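Bd0816 (Bdellovibrio bacteriovorus HD100, PDB 5CER) probably acts as a serine-type D-Ala-D-Ala carboxypeptidase of the peptidase S13 family, trimming peptidoglycan peptides. Local coordinates at residues 311-316 with 367-372. The protein carries 2 engineered substitutions. Numbering follows the deposited sequence.
Sequences GNAAGS and NKISQL
A type I beta turn, G311 to A314, packs through N312 and A313 against one flank of helix 356-375, the last helix of the chain, which lies over the antiparallel sheet of this penicillin-binding-protein-like fold. The turn is closed by A314 N bonding to G311 O and belongs to the loop leading into strand 317-324. N312 faces S370, their CA atoms 5.9 Å apart. With chi1 at 60°, CG of N312 sits between its own backbone N and carbonyl carbon, and the amide reaches across to the helix. OD1 lies against CA, CB and OG of S370, 3.2 Å from CA, while ND2 gives a weak hydrogen bond to S370 O, 3.5 Å long with an N-H...O angle of 158°. Beside it a water joins the segments: it accepts from A313 N at 2.9 Å and hydrogen-bonds S370 OG at 2.6 Å. That hydroxyl, turned beside its own backbone N by chi1 of -59°, also bonds back to K366 O one helical turn earlier and to the backbone of a bound chain of another protein. The apolar part is small: the methyl of A313 touches CG2 of I369 at 3.9 Å. From I369 the hydrophobic layer continues to L330 and I334 of strand 327-336, linking the loop through the helix to the sheet. N312 also forms backbone hydrogen bonds with that other protein, placing the turn and helix together at an interface between two different proteins. Between 311-316 and 367-372 the one direct hydrogen bond is weak and the water carries the link from A313 N to S370 OG, so the polar join is in part indirect; further along the helix, N312 and A313 also pack on I373.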
# COMPACT_ATOMS: atom_id res chain seq x y z
N GLY A 311 2.44 -17.54 4.04
CA GLY A 311 3.56 -18.21 4.70
C GLY A 311 3.40 -18.09 6.19
O GLY A 311 2.39 -17.60 6.68
N ASN A 312 4.45 -18.46 6.91
CA ASN A 312 4.47 -18.38 8.36
C ASN A 312 4.55 -16.93 8.92
O ASN A 312 4.48 -16.74 10.13
CB ASN A 312 5.55 -19.31 8.95
CG ASN A 312 6.92 -18.97 8.47
OD1 ASN A 312 7.18 -17.84 8.03
ND2 ASN A 312 7.81 -19.96 8.49
N ALA A 313 4.65 -15.94 8.06
CA ALA A 313 4.53 -14.55 8.47
C ALA A 313 3.09 -14.13 8.75
O ALA A 313 2.89 -13.11 9.39
CB ALA A 313 5.10 -13.63 7.39
N ALA A 314 2.10 -14.89 8.29
CA ALA A 314 0.69 -14.46 8.43
C ALA A 314 0.29 -14.26 9.90
O ALA A 314 0.53 -15.13 10.75
CB ALA A 314 -0.25 -15.45 7.80
N GLY A 315 -0.17 -13.05 10.22
CA GLY A 315 -0.49 -12.71 11.60
C GLY A 315 0.70 -12.54 12.56
O GLY A 315 0.50 -12.31 13.75
N SER A 316 1.92 -12.61 12.02
CA SER A 316 3.16 -12.57 12.82
C SER A 316 4.22 -11.58 12.33
O SER A 316 5.35 -11.61 12.79
CB SER A 316 3.78 -13.96 12.80
OG SER A 316 2.92 -14.87 13.40
N ASN A 367 9.98 -15.72 1.08
CA ASN A 367 10.70 -16.90 1.50
C ASN A 367 11.85 -16.57 2.44
O ASN A 367 12.13 -17.33 3.37
CB ASN A 367 11.17 -17.69 0.28
CG ASN A 367 10.02 -18.33 -0.49
OD1 ASN A 367 8.85 -18.42 -0.02
ND2 ASN A 367 10.33 -18.82 -1.65
N LYS A 368 12.45 -15.40 2.25
CA LYS A 368 13.50 -14.95 3.14
C LYS A 368 12.96 -14.70 4.52
O LYS A 368 13.51 -15.17 5.49
CB LYS A 368 14.14 -13.69 2.60
CG LYS A 368 15.65 -13.66 2.74
CD LYS A 368 16.23 -12.56 1.86
CE LYS A 368 17.48 -12.91 1.07
NZ LYS A 368 17.84 -14.33 0.89
N ILE A 369 11.83 -14.00 4.59
CA ILE A 369 11.12 -13.79 5.87
C ILE A 369 10.73 -15.09 6.55
O ILE A 369 10.96 -15.25 7.75
CB ILE A 369 9.86 -12.89 5.68
CG1 ILE A 369 10.29 -11.46 5.46
CG2 ILE A 369 8.90 -12.97 6.87
CD1 ILE A 369 11.02 -10.82 6.63
N SER A 370 10.17 -16.03 5.79
CA SER A 370 9.86 -17.35 6.33
C SER A 370 11.09 -18.06 6.92
O SER A 370 11.00 -18.69 7.97
CB SER A 370 9.18 -18.22 5.29
OG SER A 370 7.98 -17.60 4.84
N GLN A 371 12.21 -17.98 6.21
CA GLN A 371 13.45 -18.58 6.66
C GLN A 371 13.91 -17.97 7.98
O GLN A 371 14.25 -18.72 8.93
CB GLN A 371 14.51 -18.44 5.58
CG GLN A 371 15.76 -19.30 5.81
CD GLN A 371 15.46 -20.80 6.06
OE1 GLN A 371 14.68 -21.43 5.34
NE2 GLN A 371 16.11 -21.37 7.08
N LEU A 372 13.87 -16.64 8.07
CA LEU A 372 14.23 -15.97 9.31
C LEU A 372 13.32 -16.41 10.44
O LEU A 372 13.79 -16.69 11.55
CB LEU A 372 14.07 -14.46 9.17
CG LEU A 372 15.00 -13.66 8.29
CD1 LEU A 372 14.68 -12.18 8.28
CD2 LEU A 372 16.48 -13.85 8.67
O HOH W 1 5.94 -16.09 5.51